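Local coordinates for penicillin-binding protein 2 (Pbp2) (Helicobacter pylori, PDB 5LP5), which probably cross-links peptidoglycan as a penicillin-binding transpeptidase of the cell-shape machinery, in complex with the scaffold protein MreC, at residues G54-R59 and D149-P154; E62-N67 and L233-R238; K361-S366 and Q482-G487; G497-S502 and L510-G515. All blocks are in the same frame, centred on the assembly; numbering follows the deposited sequence.

Interaction 1 of 4, residues G54-R59 and D149-P154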
loop_
_atom_site.group_PDB
_atom_site.type_symbol
_atom_site.label_atom_id
_atom_site.label_comp_id
_atom_site.label_asym_id
_atom_site.label_seq_id
_atom_site.Cartn_x
_atom_site.Cartn_y
_atom_site.Cartn_z
ATOM N N GLY A 54 4.607 1.449 6.139
ATOM C CA GLY A 54 5.639 0.415 5.947
ATOM C C GLY A 54 5.120 -1.009 5.803
ATOM O O GLY A 54 4.091 -1.371 6.374
ATOM N N ASN A 55 5.849 -1.818 5.038
ATOM C CA ASN A 55 5.488 -3.220 4.832
ATOM C C ASN A 55 5.894 -4.065 6.021
ATOM O O ASN A 55 6.913 -3.793 6.666
ATOM C CB ASN A 55 6.191 -3.798 3.609
ATOM C CG ASN A 55 5.641 -3.277 2.305
ATOM O OD1 ASN A 55 4.519 -2.785 2.228
ATOM N ND2 ASN A 55 6.444 -3.390 1.256
ATOM N N ILE A 56 5.109 -5.105 6.286
ATOM C CA ILE A 56 5.474 -6.094 7.293
ATOM C C ILE A 56 5.916 -7.390 6.613
ATOM O O ILE A 56 5.183 -7.971 5.797
ATOM C CB ILE A 56 4.334 -6.368 8.313
ATOM C CG1 ILE A 56 4.009 -5.094 9.077
ATOM C CG2 ILE A 56 4.741 -7.443 9.322
ATOM C CD1 ILE A 56 2.794 -5.190 9.979
ATOM N N THR A 57 7.117 -7.837 6.980
ATOM C CA THR A 57 7.725 -9.000 6.348
ATOM C C THR A 57 8.050 -10.120 7.329
ATOM O O THR A 57 8.580 -9.901 8.418
ATOM C CB THR A 57 9.004 -8.645 5.539
ATOM O OG1 THR A 57 9.763 -7.621 6.203
ATOM C CG2 THR A 57 8.626 -8.152 4.188
ATOM N N ASP A 58 7.641 -11.311 6.912
ATOM C CA ASP A 58 8.177 -12.621 7.319
ATOM C C ASP A 58 9.718 -12.715 7.468
ATOM O O ASP A 58 10.494 -11.922 6.928
ATOM C CB ASP A 58 7.665 -13.598 6.234
ATOM C CG ASP A 58 8.249 -14.965 6.310
ATOM O OD1 ASP A 58 7.570 -15.874 6.802
ATOM O OD2 ASP A 58 9.367 -15.142 5.814
ATOM N N ARG A 59 10.142 -13.715 8.213
ATOM C CA ARG A 59 11.563 -14.025 8.405
ATOM C C ARG A 59 12.375 -14.017 7.119
ATOM O O ARG A 59 13.518 -13.591 7.114
ATOM C CB ARG A 59 11.644 -15.417 9.018
ATOM C CG ARG A 59 13.013 -15.909 9.337
ATOM C CD ARG A 59 12.915 -17.148 10.197
ATOM N NE ARG A 59 14.123 -17.228 10.998
ATOM C CZ ARG A 59 14.360 -16.509 12.082
ATOM N NH1 ARG A 59 13.457 -15.663 12.561
ATOM N NH2 ARG A 59 15.511 -16.656 12.705
ATOM N N ASP A 149 -4.041 4.862 -0.728
ATOM C CA ASP A 149 -3.578 3.582 -0.213
ATOM C C ASP A 149 -4.650 2.865 0.602
ATOM O O ASP A 149 -5.356 3.474 1.379
ATOM C CB ASP A 149 -2.334 3.773 0.665
ATOM C CG ASP A 149 -1.051 3.632 -0.112
ATOM O OD1 ASP A 149 -1.115 3.008 -1.203
ATOM O OD2 ASP A 149 0.008 4.132 0.365
ATOM N N LYS A 150 -4.743 1.560 0.415
ATOM C CA LYS A 150 -5.590 0.705 1.220
ATOM C C LYS A 150 -4.723 -0.428 1.732
ATOM O O LYS A 150 -4.021 -1.046 0.959
ATOM C CB LYS A 150 -6.741 0.165 0.368
ATOM C CG LYS A 150 -7.125 -1.271 0.623
ATOM C CD LYS A 150 -8.343 -1.637 -0.213
ATOM C CE LYS A 150 -8.179 -2.992 -0.869
ATOM N NZ LYS A 150 -9.487 -3.475 -1.342
ATOM N N ARG A 151 -4.734 -0.692 3.029
ATOM C CA ARG A 151 -3.908 -1.745 3.594
ATOM C C ARG A 151 -4.384 -3.074 3.035
ATOM O O ARG A 151 -5.564 -3.250 2.692
ATOM C CB ARG A 151 -4.005 -1.736 5.124
ATOM C CG ARG A 151 -2.884 -2.474 5.861
ATOM C CD ARG A 151 -1.538 -1.761 5.715
ATOM N NE ARG A 151 -0.549 -2.165 6.728
ATOM C CZ ARG A 151 0.764 -1.945 6.633
ATOM N NH1 ARG A 151 1.266 -1.303 5.586
ATOM N NH2 ARG A 151 1.591 -2.360 7.587
ATOM N N TYR A 152 -3.453 -4.013 2.935
ATOM C CA TYR A 152 -3.740 -5.331 2.367
ATOM C C TYR A 152 -2.912 -6.438 3.021
ATOM O O TYR A 152 -1.691 -6.363 3.087
ATOM C CB TYR A 152 -3.488 -5.313 0.860
ATOM C CG TYR A 152 -3.819 -6.618 0.173
ATOM C CD1 TYR A 152 -5.140 -7.069 0.066
ATOM C CD2 TYR A 152 -2.814 -7.405 -0.358
ATOM C CE1 TYR A 152 -5.438 -8.276 -0.547
ATOM C CE2 TYR A 152 -3.097 -8.596 -0.989
ATOM C CZ TYR A 152 -4.402 -9.033 -1.081
ATOM O OH TYR A 152 -4.647 -10.236 -1.696
ATOM N N TYR A 153 -3.601 -7.476 3.479
ATOM C CA TYR A 153 -2.988 -8.625 4.136
ATOM C C TYR A 153 -3.146 -9.804 3.176
ATOM O O TYR A 153 -4.223 -10.393 3.066
ATOM C CB TYR A 153 -3.651 -8.872 5.507
ATOM C CG TYR A 153 -3.595 -7.637 6.391
ATOM C CD1 TYR A 153 -2.559 -7.444 7.274
ATOM C CD2 TYR A 153 -4.561 -6.629 6.292
ATOM C CE1 TYR A 153 -2.489 -6.299 8.066
ATOM C CE2 TYR A 153 -4.495 -5.480 7.075
ATOM C CZ TYR A 153 -3.458 -5.325 7.955
ATOM O OH TYR A 153 -3.367 -4.207 8.729
ATOM N N PRO A 154 -2.073 -10.120 2.434
ATOM C CA PRO A 154 -2.126 -11.136 1.393
ATOM C C PRO A 154 -2.620 -12.470 1.894
ATOM O O PRO A 154 -3.413 -13.126 1.215
ATOM C CB PRO A 154 -0.679 -11.274 0.923
ATOM C CG PRO A 154 0.132 -10.406 1.788
ATOM C CD PRO A 154 -0.767 -9.454 2.485
#

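Interaction 2 of 4, residues E62-N67 and L233-R238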
loop_
_atom_site.group_PDB
_atom_site.type_symbol
_atom_site.label_atom_id
_atom_site.label_comp_id
_atom_site.label_asym_id
_atom_site.label_seq_id
_atom_site.Cartn_x
_atom_site.Cartn_y
_atom_site.Cartn_z
ATOM N N GLU A 62 8.883 -12.793 2.894
ATOM C CA GLU A 62 7.533 -12.909 2.344
ATOM C C GLU A 62 6.675 -11.734 2.875
ATOM O O GLU A 62 6.905 -11.228 3.974
ATOM C CB GLU A 62 6.895 -14.253 2.727
ATOM C CG GLU A 62 7.623 -15.486 2.228
ATOM C CD GLU A 62 7.314 -15.833 0.788
ATOM O OE1 GLU A 62 6.167 -15.665 0.342
ATOM O OE2 GLU A 62 8.231 -16.303 0.090
ATOM N N PHE A 63 5.689 -11.306 2.089
ATOM C CA PHE A 63 4.745 -10.270 2.508
ATOM C C PHE A 63 3.654 -10.797 3.437
ATOM O O PHE A 63 2.909 -11.722 3.088
ATOM C CB PHE A 63 4.065 -9.646 1.292
ATOM C CG PHE A 63 4.966 -8.786 0.487
ATOM C CD1 PHE A 63 5.572 -9.273 -0.638
ATOM C CD2 PHE A 63 5.219 -7.485 0.872
ATOM C CE1 PHE A 63 6.418 -8.481 -1.380
ATOM C CE2 PHE A 63 6.065 -6.682 0.136
ATOM C CZ PHE A 63 6.663 -7.179 -0.993
ATOM N N LEU A 64 3.550 -10.166 4.601
ATOM C CA LEU A 64 2.457 -10.418 5.527
ATOM C C LEU A 64 1.443 -9.285 5.491
ATOM O O LEU A 64 0.222 -9.533 5.544
ATOM C CB LEU A 64 3.004 -10.590 6.943
ATOM C CG LEU A 64 3.920 -11.800 7.124
ATOM C CD1 LEU A 64 4.678 -11.746 8.443
ATOM C CD2 LEU A 64 3.119 -13.080 7.003
ATOM N N ALA A 65 1.971 -8.060 5.400
ATOM C CA ALA A 65 1.174 -6.831 5.363
ATOM C C ALA A 65 1.772 -5.826 4.390
ATOM O O ALA A 65 2.970 -5.528 4.422
ATOM C CB ALA A 65 1.061 -6.195 6.748
ATOM N N THR A 66 0.907 -5.275 3.550
ATOM C CA THR A 66 1.326 -4.365 2.518
ATOM C C THR A 66 0.228 -3.364 2.152
ATOM O O THR A 66 -0.827 -3.322 2.783
ATOM C CB THR A 66 1.781 -5.159 1.287
ATOM O OG1 THR A 66 2.474 -4.280 0.416
ATOM C CG2 THR A 66 0.619 -5.807 0.559
ATOM N N ASN A 67 0.477 -2.566 1.113
ATOM C CA ASN A 67 -0.484 -1.547 0.649
ATOM C C ASN A 67 -0.897 -1.748 -0.827
ATOM O O ASN A 67 -0.090 -2.168 -1.635
ATOM C CB ASN A 67 0.145 -0.173 0.817
ATOM C CG ASN A 67 0.507 0.140 2.252
ATOM O OD1 ASN A 67 -0.196 -0.253 3.186
ATOM N ND2 ASN A 67 1.597 0.886 2.435
ATOM N N LEU A 233 9.573 -9.472 10.726
ATOM C CA LEU A 233 9.200 -10.340 11.839
ATOM C C LEU A 233 9.868 -11.699 11.708
ATOM O O LEU A 233 10.202 -12.141 10.604
ATOM C CB LEU A 233 7.686 -10.572 11.893
ATOM C CG LEU A 233 6.779 -9.353 11.898
ATOM C CD1 LEU A 233 5.344 -9.775 12.094
ATOM C CD2 LEU A 233 7.186 -8.392 12.992
ATOM N N SER A 234 10.012 -12.370 12.846
ATOM C CA SER A 234 10.688 -13.653 12.927
ATOM C C SER A 234 9.839 -14.840 12.497
ATOM O O SER A 234 10.362 -15.932 12.314
ATOM C CB SER A 234 11.187 -13.879 14.348
ATOM O OG SER A 234 10.126 -13.704 15.277
ATOM N N LEU A 235 8.540 -14.638 12.322
ATOM C CA LEU A 235 7.693 -15.726 11.848
ATOM C C LEU A 235 8.236 -16.386 10.582
ATOM O O LEU A 235 8.874 -15.731 9.777
ATOM C CB LEU A 235 6.283 -15.213 11.552
ATOM C CG LEU A 235 5.433 -14.670 12.688
ATOM C CD1 LEU A 235 4.116 -14.197 12.091
ATOM C CD2 LEU A 235 5.189 -15.722 13.739
ATOM N N ASP A 236 7.961 -17.670 10.400
ATOM C CA ASP A 236 8.154 -18.321 9.118
ATOM C C ASP A 236 6.797 -18.694 8.569
ATOM O O ASP A 236 6.077 -19.464 9.162
ATOM C CB ASP A 236 9.013 -19.570 9.261
ATOM C CG ASP A 236 9.337 -20.241 7.904
ATOM O OD1 ASP A 236 8.545 -20.087 6.938
ATOM O OD2 ASP A 236 10.374 -20.947 7.818
ATOM N N LYS A 237 6.469 -18.149 7.416
ATOM C CA LYS A 237 5.153 -18.321 6.792
ATOM C C LYS A 237 4.770 -19.789 6.567
ATOM O O LYS A 237 3.594 -20.150 6.642
ATOM C CB LYS A 237 5.124 -17.549 5.462
ATOM C CG LYS A 237 3.868 -17.718 4.654
ATOM C CD LYS A 237 4.034 -17.072 3.285
ATOM C CE LYS A 237 2.845 -17.431 2.412
ATOM N NZ LYS A 237 2.716 -16.604 1.183
ATOM N N ARG A 238 5.752 -20.636 6.292
ATOM C CA ARG A 238 5.473 -22.053 6.074
ATOM C C ARG A 238 5.077 -22.709 7.390
ATOM O O ARG A 238 4.072 -23.412 7.473
ATOM C CB ARG A 238 6.684 -22.752 5.480
ATOM C CG ARG A 238 7.016 -22.290 4.066
ATOM C CD ARG A 238 8.457 -22.612 3.672
ATOM N NE ARG A 238 9.400 -21.896 4.519
ATOM C CZ ARG A 238 10.713 -22.100 4.536
ATOM N NH1 ARG A 238 11.267 -22.997 3.731
ATOM N NH2 ARG A 238 11.483 -21.406 5.361
#

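Interaction 3 of 4, residues K361-S366 and Q482-G487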
loop_
_atom_site.group_PDB
_atom_site.type_symbol
_atom_site.label_atom_id
_atom_site.label_comp_id
_atom_site.label_asym_id
_atom_site.label_seq_id
_atom_site.Cartn_x
_atom_site.Cartn_y
_atom_site.Cartn_z
ATOM N N LYS A 361 10.627 -40.095 37.915
ATOM C CA LYS A 361 9.460 -40.915 37.589
ATOM C C LYS A 361 8.146 -40.141 37.747
ATOM O O LYS A 361 7.177 -40.373 37.004
ATOM C CB LYS A 361 9.436 -42.183 38.451
ATOM C CG LYS A 361 8.402 -43.210 37.978
ATOM C CD LYS A 361 8.321 -44.423 38.882
ATOM C CE LYS A 361 6.909 -44.996 38.835
ATOM N NZ LYS A 361 6.637 -46.046 39.846
ATOM N N ALA A 362 8.119 -39.230 38.717
ATOM C CA ALA A 362 6.939 -38.393 38.963
ATOM C C ALA A 362 6.675 -37.433 37.798
ATOM O O ALA A 362 5.518 -37.158 37.439
ATOM C CB ALA A 362 7.096 -37.623 40.272
ATOM N N ILE A 363 7.763 -36.921 37.229
ATOM C CA ILE A 363 7.703 -36.125 36.016
ATOM C C ILE A 363 7.237 -37.010 34.866
ATOM O O ILE A 363 6.250 -36.696 34.174
ATOM C CB ILE A 363 9.084 -35.534 35.649
ATOM C CG1 ILE A 363 9.538 -34.503 36.691
ATOM C CG2 ILE A 363 9.012 -34.904 34.261
ATOM C CD1 ILE A 363 10.885 -33.867 36.405
ATOM N N ARG A 364 7.962 -38.112 34.675
ATOM C CA ARG A 364 7.715 -39.042 33.581
ATOM C C ARG A 364 6.227 -39.390 33.469
ATOM O O ARG A 364 5.604 -39.253 32.396
ATOM C CB ARG A 364 8.532 -40.326 33.785
ATOM C CG ARG A 364 8.407 -41.340 32.639
ATOM C CD ARG A 364 8.783 -42.744 33.061
ATOM N NE ARG A 364 10.052 -42.760 33.775
ATOM C CZ ARG A 364 10.493 -43.779 34.503
ATOM N NH1 ARG A 364 9.780 -44.895 34.621
ATOM N NH2 ARG A 364 11.658 -43.672 35.117
ATOM N N GLU A 365 5.657 -39.817 34.595
ATOM C CA GLU A 365 4.327 -40.402 34.590
ATOM C C GLU A 365 3.245 -39.415 35.020
ATOM O O GLU A 365 2.110 -39.823 35.251
ATOM C CB GLU A 365 4.312 -41.656 35.470
ATOM C CG GLU A 365 5.167 -42.800 34.936
ATOM C CD GLU A 365 5.215 -44.003 35.868
ATOM O OE1 GLU A 365 4.456 -44.052 36.856
ATOM O OE2 GLU A 365 6.020 -44.913 35.617
ATOM N N SER A 366 3.588 -38.124 35.096
ATOM C CA SER A 366 2.644 -37.071 35.481
ATOM C C SER A 366 1.968 -37.508 36.782
ATOM O O SER A 366 0.745 -37.477 36.886
ATOM C CB SER A 366 1.619 -36.827 34.353
ATOM O OG SER A 366 0.825 -35.669 34.562
ATOM N N GLN A 482 19.258 -30.395 34.717
ATOM C CA GLN A 482 19.457 -31.575 33.881
ATOM C C GLN A 482 18.527 -32.694 34.319
ATOM O O GLN A 482 17.874 -33.344 33.494
ATOM C CB GLN A 482 20.892 -32.065 33.877
ATOM C CG GLN A 482 21.070 -33.039 32.725
ATOM C CD GLN A 482 22.485 -33.468 32.495
ATOM O OE1 GLN A 482 23.379 -33.215 33.303
ATOM N NE2 GLN A 482 22.702 -34.133 31.375
ATOM N N ALA A 483 18.468 -32.899 35.630
ATOM C CA ALA A 483 17.548 -33.857 36.212
ATOM C C ALA A 483 16.171 -33.673 35.616
ATOM O O ALA A 483 15.548 -34.630 35.142
ATOM C CB ALA A 483 17.484 -33.671 37.708
ATOM N N LEU A 484 15.710 -32.426 35.630
ATOM C CA LEU A 484 14.386 -32.082 35.110
ATOM C C LEU A 484 14.265 -32.411 33.619
ATOM O O LEU A 484 13.238 -32.931 33.175
ATOM C CB LEU A 484 14.088 -30.603 35.344
ATOM C CG LEU A 484 14.129 -30.144 36.805
ATOM C CD1 LEU A 484 13.981 -28.632 36.927
ATOM C CD2 LEU A 484 13.067 -30.853 37.630
ATOM N N ARG A 485 15.316 -32.108 32.858
ATOM C CA ARG A 485 15.319 -32.388 31.424
ATOM C C ARG A 485 15.212 -33.882 31.151
ATOM O O ARG A 485 14.473 -34.310 30.241
ATOM C CB ARG A 485 16.572 -31.824 30.766
ATOM C CG ARG A 485 16.561 -30.306 30.696
ATOM C CD ARG A 485 17.657 -29.781 29.807
ATOM N NE ARG A 485 18.950 -29.869 30.473
ATOM C CZ ARG A 485 19.564 -28.861 31.088
ATOM N NH1 ARG A 485 19.025 -27.650 31.156
ATOM N NH2 ARG A 485 20.745 -29.074 31.650
ATOM N N VAL A 486 15.943 -34.662 31.952
ATOM C CA VAL A 486 15.938 -36.121 31.821
ATOM C C VAL A 486 14.523 -36.640 32.046
ATOM O O VAL A 486 14.059 -37.546 31.348
ATOM C CB VAL A 486 16.933 -36.808 32.801
ATOM C CG1 VAL A 486 16.800 -38.336 32.737
ATOM C CG2 VAL A 486 18.377 -36.392 32.497
ATOM N N GLY A 487 13.839 -36.061 33.023
ATOM C CA GLY A 487 12.446 -36.391 33.248
ATOM C C GLY A 487 11.611 -36.118 32.003
ATOM O O GLY A 487 10.899 -37.012 31.529
#

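Interaction 4 of 4, residues G497-S502 and L510-G515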
loop_
_atom_site.group_PDB
_atom_site.type_symbol
_atom_site.label_atom_id
_atom_site.label_comp_id
_atom_site.label_asym_id
_atom_site.label_seq_id
_atom_site.Cartn_x
_atom_site.Cartn_y
_atom_site.Cartn_z
ATOM N N GLY A 497 6.416 -43.404 30.108
ATOM C CA GLY A 497 6.082 -42.001 29.889
ATOM C C GLY A 497 4.660 -41.803 29.420
ATOM O O GLY A 497 4.143 -42.573 28.606
ATOM N N THR A 498 4.016 -40.772 29.952
ATOM C CA THR A 498 2.639 -40.464 29.564
ATOM C C THR A 498 2.515 -40.232 28.057
ATOM O O THR A 498 1.534 -40.627 27.442
ATOM C CB THR A 498 2.066 -39.246 30.333
ATOM O OG1 THR A 498 0.807 -38.863 29.759
ATOM C CG2 THR A 498 3.006 -38.059 30.289
ATOM N N ALA A 499 3.536 -39.620 27.469
ATOM C CA ALA A 499 3.504 -39.227 26.064
ATOM C C ALA A 499 4.365 -40.124 25.178
ATOM O O ALA A 499 5.101 -39.629 24.325
ATOM C CB ALA A 499 3.971 -37.785 25.947
ATOM N N TYR A 500 4.286 -41.435 25.366
ATOM C CA TYR A 500 5.098 -42.356 24.566
ATOM C C TYR A 500 4.346 -42.897 23.350
ATOM O O TYR A 500 4.861 -42.872 22.230
ATOM C CB TYR A 500 5.599 -43.514 25.419
ATOM C CG TYR A 500 6.367 -44.540 24.626
ATOM C CD1 TYR A 500 7.713 -44.339 24.308
ATOM C CD2 TYR A 500 5.751 -45.707 24.185
ATOM C CE1 TYR A 500 8.430 -45.275 23.588
ATOM C CE2 TYR A 500 6.465 -46.656 23.465
ATOM C CZ TYR A 500 7.809 -46.434 23.165
ATOM O OH TYR A 500 8.536 -47.360 22.433
ATOM N N HIS A 501 3.128 -43.380 23.580
ATOM C CA HIS A 501 2.307 -43.972 22.520
ATOM C C HIS A 501 1.918 -42.936 21.455
ATOM O O HIS A 501 1.586 -43.301 20.332
ATOM C CB HIS A 501 1.069 -44.688 23.111
ATOM C CG HIS A 501 -0.136 -43.805 23.307
ATOM N ND1 HIS A 501 -0.213 -42.833 24.288
ATOM C CD2 HIS A 501 -1.315 -43.754 22.639
ATOM C CE1 HIS A 501 -1.385 -42.225 24.212
ATOM N NE2 HIS A 501 -2.073 -42.766 23.223
ATOM N N SER A 502 1.992 -41.655 21.816
ATOM C CA SER A 502 1.543 -40.576 20.937
ATOM C C SER A 502 2.659 -39.845 20.182
ATOM O O SER A 502 2.422 -39.397 19.063
ATOM C CB SER A 502 0.692 -39.569 21.719
ATOM O OG SER A 502 1.243 -39.306 22.995
ATOM N N LEU A 510 12.902 -35.792 21.149
ATOM C CA LEU A 510 12.051 -34.838 21.825
ATOM C C LEU A 510 12.112 -34.996 23.345
ATOM O O LEU A 510 12.406 -36.072 23.862
ATOM C CB LEU A 510 10.604 -35.030 21.363
ATOM C CG LEU A 510 10.233 -34.559 19.957
ATOM C CD1 LEU A 510 8.909 -35.122 19.477
ATOM C CD2 LEU A 510 10.167 -33.050 19.923
ATOM N N ALA A 511 11.807 -33.903 24.041
ATOM C CA ALA A 511 11.657 -33.875 25.494
ATOM C C ALA A 511 10.438 -32.996 25.820
ATOM O O ALA A 511 10.374 -31.852 25.392
ATOM C CB ALA A 511 12.913 -33.307 26.130
ATOM N N CYS A 512 9.483 -33.528 26.578
ATOM C CA CYS A 512 8.177 -32.883 26.771
ATOM C C CYS A 512 7.668 -32.950 28.224
ATOM O O CYS A 512 8.292 -33.534 29.108
ATOM C CB CYS A 512 7.135 -33.545 25.836
ATOM S SG CYS A 512 7.062 -35.362 25.989
ATOM N N LYS A 513 6.533 -32.304 28.451
ATOM C CA LYS A 513 5.707 -32.489 29.642
ATOM C C LYS A 513 4.263 -32.231 29.231
ATOM O O LYS A 513 3.956 -31.233 28.581
ATOM C CB LYS A 513 6.111 -31.546 30.778
ATOM C CG LYS A 513 5.296 -31.715 32.063
ATOM C CD LYS A 513 5.600 -33.033 32.766
ATOM C CE LYS A 513 4.455 -33.514 33.645
ATOM N NZ LYS A 513 3.359 -34.188 32.878
ATOM N N THR A 514 3.374 -33.142 29.585
ATOM C CA THR A 514 1.959 -32.957 29.291
ATOM C C THR A 514 1.282 -32.245 30.456
ATOM O O THR A 514 1.878 -32.086 31.538
ATOM C CB THR A 514 1.259 -34.303 29.051
ATOM O OG1 THR A 514 1.653 -35.229 30.074
ATOM C CG2 THR A 514 1.635 -34.855 27.684
ATOM N N GLY A 515 0.045 -31.810 30.215
ATOM C CA GLY A 515 -0.828 -31.274 31.266
ATOM C C GLY A 515 -2.306 -31.417 30.917
ATOM O O GLY A 515 -2.680 -31.605 29.759
#

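Interaction 1 of 4, residues G54-R59 and D149-P154
Arg151 closes its guanidinium on a single backbone oxygen, Gly54 O. It approaches end-on, and both terminal nitrogens donate: NH1 of Arg151 lies 2.9 Å from Gly54 O, and Arg151 NH2 reaches the same oxygen at 2.9 Å. Neither bond is straight, with N-H...O angles of 147° and 146°, as follows when two hydrogens converge on one acceptor. The oxygen sits in the guanidinium plane. Relative to the carbonyl of Gly54, NH2 lies nearly along the C=O axis, while NH1 stands above the carbonyl plane. Ile56 lies against the head of the arginine, its CD1 3.9 Å from Arg151 NH2, the two side chains crossing at about a right angle. Arg151 gets there because its chain bends at CB-CG (chi2 68°). Both segments belong to the dimerisation domain, where strands 56-57 and 144-152 each pair antiparallel with strand 63-76 of a mixed sheet; opposite Ile56 that strand carries a classic beta bulge at Leu64 and Ala65. Further out, Glu192 of helix 190-194 forms a salt bridge with Arg151 NE and also accepts from Tyr153 OH, so an acidic partner probably balances the buried charge. Asn67 OD1 takes a further bond from Arg151 NH1, so three residues, Gly54, Glu192 and Asn67, share the arginine head. Helix 190-194 also packs on Ile56 through Ile191, and Leu199 is hydrogen-bonded to the Gly54 backbone.

Interaction 2 of 4, residues E62-N67 and L233-R238
This is a leucine cluster with a long, solvent-side ion pair beside it, set between the corner of the chain at Leu64 and the approach to helix 237-246. Leu64 is the apolar centre. Its CD1 methyl lies 4.2 Å from Leu233 CD1, and the same Leu64 CD1 is 4.4 Å from Leu235 CD1, so one branch serves both partners in loose van der Waals contact. Leu163 of helix 160-163 touches Leu64 and Leu233 and so builds the cluster out. Toward the surface, Glu62 and Lys237 cross at about a right angle. Lys237 starts with CG anti to its backbone N (chi1 176°) and stays extended, laying CD across the glutamate chain, 4.1 Å from Glu62 CB. Glu62 bends at chi2 (-81°), which brings its carboxylate round to the ammonium, but Glu62 OE1 to Lys237 NZ measures 3.7 Å, a long salt bridge. The helix start has its own local bonds. Asp236 OD1 accepts from Arg238 N at 2.9 Å, met from above the carboxylate plane, and on its syn side takes Arg238 NE, with the N-H...O angle at 162°. Asp236 OD2 forms a salt bridge with Arg238 NH2, weak as a hydrogen bond, and is also bonded to Tyr587 OH. An aspartate receiving a backbone N-H of the first turn is an N-cap, here reinforced by a local salt bridge.

Interaction 3 of 4, residues K361-S366 and Q482-G487
The last turn of helix 359-364 meets helix 475-493 at close quarters, with the CA atoms of Arg364 and Gly487 5.4 Å apart. Gly487 presents bare backbone here, and Ile363 rests on it: the CG2 methyl is 3.7 Å from Gly487 C. The other branch of Ile363 reaches one turn back along the partner helix, where its CD1 lies 3.9 Å from Leu484 CD2, the two side chains crossing at about a right angle. With chi1 at -67°, the isoleucine has CG2 anti to the backbone N and CG1 beside it, which splits the branches between glycine and leucine. Helix 314-324 packs against both: Met315 touches Ile363 and Leu484, and Leu319 adds to the leucine side. This is part of the helical region of the transpeptidase domain, and helix 314-324 carries the lysine of what is probably the SxxK motif, Ser311 to Lys314. Ser366 has a positive phi and is the C-prime residue of a Schellman motif, its N bonded to Ile363 O at 3.2 Å. This helix end probably helps place the serine in the putative active site, where Ser366 OG is hydrogen-bonded to Ser311 OG; Ser366 probably corresponds to the serine of the second conserved motif of penicillin-binding proteins. Lys361 CG lies 4.0 Å above one face of the Arg364 guanidinium plane, offset toward its rim. The main polar partner of Arg364 is Glu490, farther along helix 475-493, which forms a salt bridge with Arg364 NE, while the ion pair from Arg364 NH1 to Glu365 OE2 is long at 3.9 Å.

Interaction 4 of 4, residues G497-S502 and L510-G515
Thr498 meets Thr514 tip to tip, its CG2 methyl directed at the hydroxyl of the other threonine. The two hydroxyls are not bonded to each other: Thr498 OG1 and Thr514 OG1 stand 3.7 Å apart. With OG1 of Thr498 anti to its backbone N (chi1 171°), the methyl is the branch left pointing at Thr514. Next along the loop, Ala499 puts its single methyl between two partners of the strand, with Ala499 CB 3.9 Å from Cys512 SG and the same Ala499 CB 4.1 Å from Thr514 CG2. Cys512 and Thr514 both direct their side chains to this loop, while the side chain of the intervening Lys513 starts off away from it. Lys513, Thr514 and Gly515 probably form the KTG motif of the penicillin-binding fold, carried on strand 511-517, the outermost strand on its side of the five-stranded antiparallel sheet and hydrogen-bonded to strand 542-549. Lys513 is bent at chi2 (70°) and curls round so that NZ donates to Thr514 O at 2.9 Å, the nitrogen standing above that carbonyl plane; it also lies against Ser311 and Ser366, the serines of the putative active site. The sulfur of Cys512 is bonded in a disulfide to Cys492 of helix 475-493, tying strand to helix beside Ala499. Val491 of that helix touches Thr498, Ala499 and Cys512 together. The loop turns through a type I beta turn from Gly497 to Tyr500, with a weak closing bond of 3.4 Å between Tyr500 N and Gly497 O, and Ser569 OG is hydrogen-bonded to Thr498 O.

How the interactions relate
The four contacts fall into two pairs. Interactions 1 and 2, with centres 8 Å apart, share the mixed sheet and interleave along the chain: Thr57 O and Leu233 N lie in probable hydrogen-bonding contact, and Asp58 OD1 probably receives Lys237 N at the helix start. Interactions 3 and 4, 10 Å apart between centres, both belong to the transpeptidase domain, where Arg364 O probably bonds Thr498 N. Ser366 and Lys513 also come together, Ser366 OG lying 3.4 Å from Lys513 NZ beside Ser311, consistent with a shared catalytic cleft. No contact joins the pairs directly: nearest atoms of interactions 2 and 4 are about 17 Å apart.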